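Local structure of afamin (Homo sapiens, 6FAK) at residues 345-350 and 449-454; 349-354 and 482-487. The protein carries hydrophobic molecules in body fluids, binds vitamin E and keeps lipidated Wnt proteins soluble and active. One frame throughout, in Å; residues are numbered along the deposited sequence. Where two conformers were deposited one is given.

Contact 1 of 2, residues 345-350 and 449-454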
ATOM      1  N   SER A 345      -4.257  12.978  10.866  1.00 26.82           N
ATOM      2  CA  SER A 345      -4.183  11.921   9.871  1.00 25.94           C
ATOM      3  C   SER A 345      -5.434  11.896   8.987  1.00 25.31           C
ATOM      4  O   SER A 345      -6.461  12.397   9.349  1.00 24.99           O
ATOM      5  CB  SER A 345      -4.015  10.571  10.551  1.00 25.82           C
ATOM      6  OG  SER A 345      -5.206  10.131  11.160  1.00 25.38           O
ATOM      7  N   ILE A 346      -5.307  11.276   7.831  1.00 25.26           N
ATOM      8  CA  ILE A 346      -6.436  11.102   6.947  1.00 25.32           C
ATOM      9  C   ILE A 346      -7.541  10.264   7.601  1.00 25.03           C
ATOM     10  O   ILE A 346      -8.683  10.691   7.556  1.00 24.65           O
ATOM     11  CB  ILE A 346      -6.019  10.591   5.541  1.00 25.96           C
ATOM     12  CG1 ILE A 346      -4.940  11.494   4.894  1.00 26.06           C
ATOM     13  CG2 ILE A 346      -7.220  10.504   4.624  1.00 26.25           C
ATOM     14  CD1 ILE A 346      -5.278  12.973   4.772  1.00 26.20           C
ATOM     15  N   PRO A 347      -7.218   9.111   8.245  1.00 25.00           N
ATOM     16  CA  PRO A 347      -8.265   8.345   8.955  1.00 24.96           C
ATOM     17  C   PRO A 347      -8.968   9.136  10.098  1.00 24.83           C
ATOM     18  O   PRO A 347     -10.183   9.049  10.247  1.00 24.35           O
ATOM     19  CB  PRO A 347      -7.510   7.106   9.494  1.00 25.35           C
ATOM     20  CG  PRO A 347      -6.303   6.992   8.684  1.00 25.72           C
ATOM     21  CD  PRO A 347      -5.960   8.354   8.135  1.00 25.57           C
ATOM     22  N   GLU A 348      -8.190   9.977  10.821  1.00 25.18           N
ATOM     23  CA  GLU A 348      -8.743  10.822  11.858  1.00 25.55           C
ATOM     24  C   GLU A 348      -9.729  11.834  11.240  1.00 24.89           C
ATOM     25  O   GLU A 348     -10.784  12.019  11.756  1.00 24.70           O
ATOM     26  CB  GLU A 348      -7.676  11.544  12.696  1.00 26.90           C
ATOM     27  CG  GLU A 348      -8.311  12.308  13.890  1.00 28.95           C
ATOM     28  CD  GLU A 348      -8.996  11.381  14.921  1.00 31.80           C
ATOM     29  OE1 GLU A 348      -8.597  10.196  15.054  1.00 33.21           O
ATOM     30  OE2 GLU A 348      -9.901  11.852  15.651  1.00 34.41           O
ATOM     31  N   LEU A 349      -9.369  12.452  10.128  1.00 24.57           N
ATOM     32  CA  LEU A 349     -10.294  13.392   9.470  1.00 24.48           C
ATOM     33  C   LEU A 349     -11.586  12.697   9.033  1.00 24.39           C
ATOM     34  O   LEU A 349     -12.628  13.241   9.189  1.00 24.04           O
ATOM     35  CB  LEU A 349      -9.649  14.033   8.280  1.00 24.24           C
ATOM     36  CG  LEU A 349      -8.488  14.962   8.625  1.00 24.34           C
ATOM     37  CD1 LEU A 349      -7.674  15.264   7.402  1.00 24.25           C
ATOM     38  CD2 LEU A 349      -8.979  16.230   9.293  1.00 24.69           C
ATOM     39  N   LEU A 350     -11.477  11.483   8.489  1.00 24.58           N
ATOM     40  CA  LEU A 350     -12.669  10.756   8.073  1.00 25.06           C
ATOM     41  C   LEU A 350     -13.516  10.294   9.241  1.00 24.59           C
ATOM     42  O   LEU A 350     -14.720  10.254   9.102  1.00 24.57           O
ATOM     43  CB  LEU A 350     -12.306   9.552   7.190  1.00 26.52           C
ATOM     44  CG  LEU A 350     -11.471   9.992   5.973  1.00 28.22           C
ATOM     45  CD1 LEU A 350     -11.011   8.738   5.233  1.00 31.01           C
ATOM     46  CD2 LEU A 350     -12.223  10.929   5.074  1.00 28.99           C
ATOM     47  N   CYS A 449       1.544  11.213  10.997  1.00 30.24           N
ATOM     48  CA  CYS A 449       2.444  10.264  10.340  1.00 30.79           C
ATOM     49  C   CYS A 449       2.157   8.804  10.759  1.00 28.70           C
ATOM     50  O   CYS A 449       1.950   7.930   9.915  1.00 27.54           O
ATOM     51  CB  CYS A 449       3.900  10.676  10.618  1.00 32.77           C
ATOM     52  SG  CYS A 449       5.161   9.663   9.809  1.00 34.61           S
ATOM     53  N   VAL A 450       2.122   8.558  12.076  1.00 28.37           N
ATOM     54  CA  VAL A 450       1.896   7.236  12.608  1.00 28.04           C
ATOM     55  C   VAL A 450       0.506   6.693  12.193  1.00 27.39           C
ATOM     56  O   VAL A 450       0.383   5.538  11.756  1.00 26.62           O
ATOM     57  CB  VAL A 450       1.991   7.231  14.147  1.00 28.98           C
ATOM     58  CG1 VAL A 450       1.527   5.903  14.739  1.00 29.05           C
ATOM     59  CG2 VAL A 450       3.420   7.522  14.597  1.00 29.72           C
ATOM     60  N   ASP A 451      -0.533   7.497  12.343  1.00 26.93           N
ATOM     61  CA  ASP A 451      -1.877   6.975  12.099  1.00 27.20           C
ATOM     62  C   ASP A 451      -2.058   6.725  10.594  1.00 26.85           C
ATOM     63  O   ASP A 451      -2.674   5.739  10.222  1.00 27.02           O
ATOM     64  CB  ASP A 451      -2.928   7.894  12.712  1.00 28.10           C
ATOM     65  CG  ASP A 451      -4.326   7.259  12.799  1.00 29.67           C
ATOM     66  OD1 ASP A 451      -4.495   6.097  13.218  1.00 33.65           O
ATOM     67  OD2 ASP A 451      -5.309   7.914  12.425  1.00 29.10           O
ATOM     68  N   ASN A 452      -1.477   7.578   9.748  1.00 26.08           N
ATOM     69  CA  ASN A 452      -1.510   7.403   8.296  1.00 26.13           C
ATOM     70  C   ASN A 452      -0.817   6.086   7.881  1.00 26.26           C
ATOM     71  O   ASN A 452      -1.359   5.303   7.085  1.00 26.04           O
ATOM     72  CB  ASN A 452      -0.836   8.577   7.579  1.00 26.36           C
ATOM     73  CG  ASN A 452      -1.760   9.809   7.399  1.00 26.17           C
ATOM     74  OD1 ASN A 452      -2.984   9.724   7.444  1.00 25.74           O
ATOM     75  ND2 ASN A 452      -1.138  10.966   7.168  1.00 26.18           N
ATOM     76  N   LEU A 453       0.394   5.874   8.379  1.00 26.32           N
ATOM     77  CA  LEU A 453       1.151   4.685   8.010  1.00 27.10           C
ATOM     78  C   LEU A 453       0.623   3.417   8.638  1.00 26.49           C
ATOM     79  O   LEU A 453       0.611   2.392   7.977  1.00 26.54           O
ATOM     80  CB  LEU A 453       2.628   4.835   8.318  1.00 27.87           C
ATOM     81  CG  LEU A 453       3.415   5.816   7.452  1.00 30.00           C
ATOM     82  CD1 LEU A 453       4.869   5.778   7.891  1.00 30.01           C
ATOM     83  CD2 LEU A 453       3.336   5.484   5.983  1.00 31.70           C
ATOM     84  N   ALA A 454       0.188   3.474   9.894  1.00 26.07           N
ATOM     85  CA  ALA A 454      -0.455   2.316  10.529  1.00 26.02           C
ATOM     86  C   ALA A 454      -1.718   1.838   9.834  1.00 26.49           C
ATOM     87  O   ALA A 454      -1.958   0.619   9.727  1.00 25.68           O
ATOM     88  CB  ALA A 454      -0.785   2.607  11.997  1.00 26.32           C
TER

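Contact 2 of 2, residues 349-354 and 482-487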
ATOM      1  N   LEU A 349      -9.369  12.452  10.128  1.00 24.57           N
ATOM      2  CA  LEU A 349     -10.294  13.392   9.470  1.00 24.48           C
ATOM      3  C   LEU A 349     -11.586  12.697   9.033  1.00 24.39           C
ATOM      4  O   LEU A 349     -12.628  13.241   9.189  1.00 24.04           O
ATOM      5  CB  LEU A 349      -9.649  14.033   8.280  1.00 24.24           C
ATOM      6  CG  LEU A 349      -8.488  14.962   8.625  1.00 24.34           C
ATOM      7  CD1 LEU A 349      -7.674  15.264   7.402  1.00 24.25           C
ATOM      8  CD2 LEU A 349      -8.979  16.230   9.293  1.00 24.69           C
ATOM      9  N   LEU A 350     -11.477  11.483   8.489  1.00 24.58           N
ATOM     10  CA  LEU A 350     -12.669  10.756   8.073  1.00 25.06           C
ATOM     11  C   LEU A 350     -13.516  10.294   9.241  1.00 24.59           C
ATOM     12  O   LEU A 350     -14.720  10.254   9.102  1.00 24.57           O
ATOM     13  CB  LEU A 350     -12.306   9.552   7.190  1.00 26.52           C
ATOM     14  CG  LEU A 350     -11.471   9.992   5.973  1.00 28.22           C
ATOM     15  CD1 LEU A 350     -11.011   8.738   5.233  1.00 31.01           C
ATOM     16  CD2 LEU A 350     -12.223  10.929   5.074  1.00 28.99           C
ATOM     17  N   ARG A 351     -12.903   9.929  10.391  1.00 24.26           N
ATOM     18  CA  ARG A 351     -13.664   9.665  11.584  1.00 24.16           C
ATOM     19  C   ARG A 351     -14.486  10.918  12.033  1.00 24.07           C
ATOM     20  O   ARG A 351     -15.666  10.799  12.381  1.00 23.84           O
ATOM     21  CB  ARG A 351     -12.771   9.135  12.738  1.00 24.51           C
ATOM     22  CG  ARG A 351     -12.255   7.718  12.472  1.00 24.59           C
ATOM     23  CD  ARG A 351     -11.558   7.194  13.701  1.00 25.19           C
ATOM     24  NE  ARG A 351     -10.231   7.761  13.865  1.00 25.67           N
ATOM     25  CZ  ARG A 351      -9.086   7.284  13.389  1.00 25.92           C
ATOM     26  NH1 ARG A 351      -9.066   6.249  12.569  1.00 25.94           N
ATOM     27  NH2 ARG A 351      -7.951   7.881  13.696  1.00 26.17           N
ATOM     28  N   ILE A 352     -13.839  12.073  11.987  1.00 24.00           N
ATOM     29  CA  ILE A 352     -14.470  13.340  12.312  1.00 24.17           C
ATOM     30  C   ILE A 352     -15.657  13.639  11.380  1.00 24.08           C
ATOM     31  O   ILE A 352     -16.733  14.060  11.846  1.00 24.07           O
ATOM     32  CB  ILE A 352     -13.410  14.493  12.402  1.00 24.43           C
ATOM     33  CG1 ILE A 352     -12.595  14.245  13.679  1.00 24.84           C
ATOM     34  CG2 ILE A 352     -14.070  15.882  12.417  1.00 24.53           C
ATOM     35  CD1 ILE A 352     -11.322  15.029  13.752  1.00 25.33           C
ATOM     36  N   VAL A 353     -15.490  13.369  10.094  1.00 24.04           N
ATOM     37  CA  VAL A 353     -16.581  13.582   9.150  1.00 24.24           C
ATOM     38  C   VAL A 353     -17.772  12.686   9.519  1.00 24.62           C
ATOM     39  O   VAL A 353     -18.928  13.165   9.542  1.00 24.38           O
ATOM     40  CB  VAL A 353     -16.162  13.373   7.686  1.00 24.23           C
ATOM     41  CG1 VAL A 353     -17.372  13.504   6.771  1.00 24.49           C
ATOM     42  CG2 VAL A 353     -15.075  14.369   7.242  1.00 24.21           C
ATOM     43  N   GLN A 354     -17.508  11.418   9.838  0.59 24.82           N
ATOM     44  CA  GLN A 354     -18.581  10.504  10.210  0.59 25.40           C
ATOM     45  C   GLN A 354     -19.294  10.899  11.488  0.59 25.54           C
ATOM     46  O   GLN A 354     -20.536  10.789  11.599  0.59 25.70           O
ATOM     47  CB  GLN A 354     -18.025   9.083  10.370  0.59 26.13           C
ATOM     48  CG  GLN A 354     -19.080   8.032  10.655  0.59 27.00           C
ATOM     49  CD  GLN A 354     -20.044   7.901   9.482  0.59 27.79           C
ATOM     50  OE1 GLN A 354     -19.602   7.705   8.338  0.59 28.35           O
ATOM     51  NE2 GLN A 354     -21.344   8.071   9.741  0.59 27.99           N
ATOM     52  N   PHE A 482     -14.573   2.070   7.002  1.00 35.00           N
ATOM     53  CA  PHE A 482     -13.235   2.382   6.620  1.00 34.20           C
ATOM     54  C   PHE A 482     -12.472   3.208   7.645  1.00 30.82           C
ATOM     55  O   PHE A 482     -11.376   2.859   8.054  1.00 29.18           O
ATOM     56  CB  PHE A 482     -13.333   3.079   5.254  1.00 38.74           C
ATOM     57  CG  PHE A 482     -12.036   3.439   4.690  1.00 42.91           C
ATOM     58  CD1 PHE A 482     -11.191   2.459   4.191  1.00 46.75           C
ATOM     59  CD2 PHE A 482     -11.616   4.751   4.715  1.00 48.11           C
ATOM     60  CE1 PHE A 482      -9.948   2.788   3.680  1.00 47.32           C
ATOM     61  CE2 PHE A 482     -10.377   5.089   4.215  1.00 56.83           C
ATOM     62  CZ  PHE A 482      -9.532   4.104   3.692  1.00 51.56           C
ATOM     63  N   ALA A 483     -13.067   4.320   8.062  1.00 28.58           N
ATOM     64  CA  ALA A 483     -12.411   5.227   8.987  1.00 27.96           C
ATOM     65  C   ALA A 483     -12.129   4.626  10.375  1.00 26.91           C
ATOM     66  O   ALA A 483     -11.162   4.957  10.994  1.00 26.17           O
ATOM     67  CB  ALA A 483     -13.233   6.508   9.127  1.00 27.98           C
ATOM     68  N   PHE A 484     -12.992   3.738  10.835  1.00 27.04           N
ATOM     69  CA  PHE A 484     -12.895   3.089  12.151  1.00 27.41           C
ATOM     70  C   PHE A 484     -12.295   1.668  12.089  1.00 27.82           C
ATOM     71  O   PHE A 484     -12.320   0.943  13.084  1.00 27.23           O
ATOM     72  CB  PHE A 484     -14.277   3.039  12.812  1.00 28.09           C
ATOM     73  CG  PHE A 484     -14.744   4.400  13.272  1.00 28.76           C
ATOM     74  CD1 PHE A 484     -15.468   5.206  12.428  1.00 28.99           C
ATOM     75  CD2 PHE A 484     -14.355   4.896  14.509  1.00 29.04           C
ATOM     76  CE1 PHE A 484     -15.865   6.487  12.826  1.00 29.26           C
ATOM     77  CE2 PHE A 484     -14.742   6.180  14.899  1.00 29.97           C
ATOM     78  CZ  PHE A 484     -15.511   6.969  14.050  1.00 29.49           C
ATOM     79  N   ARG A 485     -11.709   1.321  10.960  1.00 28.31           N
ATOM     80  CA  ARG A 485     -11.063   0.012  10.814  1.00 30.17           C
ATOM     81  C   ARG A 485      -9.892  -0.248  11.812  1.00 29.85           C
ATOM     82  O   ARG A 485      -9.815  -1.313  12.404  1.00 28.07           O
ATOM     83  CB  ARG A 485     -10.613  -0.147   9.349  1.00 30.60           C
ATOM     84  CG  ARG A 485      -9.951  -1.472   9.066  1.00 33.55           C
ATOM     85  CD  ARG A 485     -10.220  -1.871   7.622  1.00 35.57           C
ATOM     86  NE  ARG A 485      -9.565  -0.972   6.700  1.00 39.66           N
ATOM     87  CZ  ARG A 485      -9.640  -1.024   5.365  1.00 38.35           C
ATOM     88  NH1 ARG A 485     -10.423  -1.934   4.755  1.00 38.79           N
ATOM     89  NH2 ARG A 485      -8.942  -0.172   4.662  1.00 40.85           N
ATOM     90  N   ARG A 486      -8.983   0.713  11.982  1.00 31.26           N
ATOM     91  CA  ARG A 486      -7.873   0.541  12.919  1.00 33.95           C
ATOM     92  C   ARG A 486      -8.386   0.394  14.382  1.00 34.11           C
ATOM     93  O   ARG A 486      -8.053  -0.581  15.045  1.00 33.62           O
ATOM     94  CB  ARG A 486      -6.787   1.612  12.745  1.00 37.67           C
ATOM     95  CG  ARG A 486      -5.432   1.273  13.395  1.00 42.57           C
ATOM     96  CD  ARG A 486      -4.466   2.467  13.352  1.00 49.54           C
ATOM     97  NE  ARG A 486      -3.378   2.292  14.311  1.00 57.61           N
ATOM     98  CZ  ARG A 486      -2.744   3.233  15.011  1.00 54.68           C
ATOM     99  NH1 ARG A 486      -3.026   4.517  14.846  1.00 50.62           N
ATOM    100  NH2 ARG A 486      -1.776   2.889  15.833  1.00 57.13           N
ATOM    101  N   PRO A 487      -9.217   1.322  14.870  1.00 34.56           N
ATOM    102  CA  PRO A 487      -9.871   1.075  16.185  1.00 34.14           C
ATOM    103  C   PRO A 487     -10.596  -0.286  16.346  1.00 32.99           C
ATOM    104  O   PRO A 487     -10.521  -0.875  17.414  1.00 32.24           O
ATOM    105  CB  PRO A 487     -10.858   2.229  16.322  1.00 34.47           C
ATOM    106  CG  PRO A 487     -10.312   3.315  15.441  1.00 35.25           C
ATOM    107  CD  PRO A 487      -9.527   2.674  14.336  1.00 34.07           C
TER

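Contact 1 of 2, residues 345-350 and 449-454
S345 and D451 meet through their side-chain oxygens: OG of S345 donates to OD2 of D451 across 2.6 Å, on the lone pair of OD2 that faces away from OD1. The serine is the N-cap of helix 346-363, and the same OG accepts the backbone N-H of E348 at 3.0 Å from N. Its first torsion, 74°, sets OG between the backbone N and the carbonyl carbon, where it can serve both partners. With CG anti to the backbone N (chi1 -166°), the D451 carboxylate is carried past the ring of P347, the two side chains running in opposite directions, with OD2 3.8 Å from P347 CB.

One residue on, the amide of N452 approaches the first turn of the same helix. Its OD1 takes the backbone N-H of I346, 2.8 Å from N, in the carbonyl plane and on a lone pair. P347 crosses this amide at about a right angle and brings CD to 3.3 Å from OD1. The segments of the two helices run at 90° to each other, joining the second albumin domain to the third.

Two N-H groups at the helix start, those of I346 and E348, are thus satisfied by side chains. D451 is balanced by salt bridges, R351 to OD2 and R486 to OD1, and probably gains further from lying near the positive end of the helix dipole.

Contact 2 of 2, residues 349-354 and 482-487
R351 leaves helix 346-363 and runs over one face of the F484 ring to the carbonyl oxygen of A483. Its CB lies above the CZ end of the ring, with R351 CB 3.7 Å from F484 CZ. CG follows, anti to the carbonyl carbon (chi1 -70°), and comes over the middle of the same face: it sits 3.7 Å from the F484 centroid and 12° off the ring normal, a CH-pi contact. CG also meets the methyl of A483, with R351 CG 3.7 Å from A483 CB. CD stays over this face, 3.5 Å from F484 CE2, and also nears the carbonyl oxygen of A483. A bend at chi3 then turns the guanidinium away from the ring, their planes 62° apart. NH1 of R351 donates to O of A483 at 2.9 Å, with the oxygen close to the guanidinium plane. This carbonyl belongs to the type I beta turn from F482 to R485, whose third residue, F484, is the N-cap of helix 485-490; R351 of the second albumin domain therefore grips the bend leading into a short helix of the third. Beyond NH1, CD of P487 lies 4.0 Å away, while NH2 turns to E348 and D451. With an alanine here, the A483 carbonyl would probably lose this donor, one face of the F484 ring its aliphatic cover, and E348 and D451 their shared arginine.

Beside the arginine, L350 sets CB against the A483 methyl and directs CD1 to the edge of the F482 ring, 3.8 Å from CE2.

Contacts 1 and 2 use overlapping stretches at the start of helix 346-363, sharing L349 and L350, with their centres about 9 Å from each other, and D451 ties them together. Its OD2 is 2.9 Å from NH2 of R351 and its OD1 2.7 Å from NH1 of R486, so one carboxylate forms salt bridges with both segments of contact 2. R486 also pairs with E394 of helix 376-417. A483 CB packs against P347 O, 4.1 Å away. Both contacts border the pocket holding a polyether, probably from the crystallisation liquor: N452 ND2 hydrogen-bonds to it, and the side chain of F482 comes within about 3 Å at the nearest atoms.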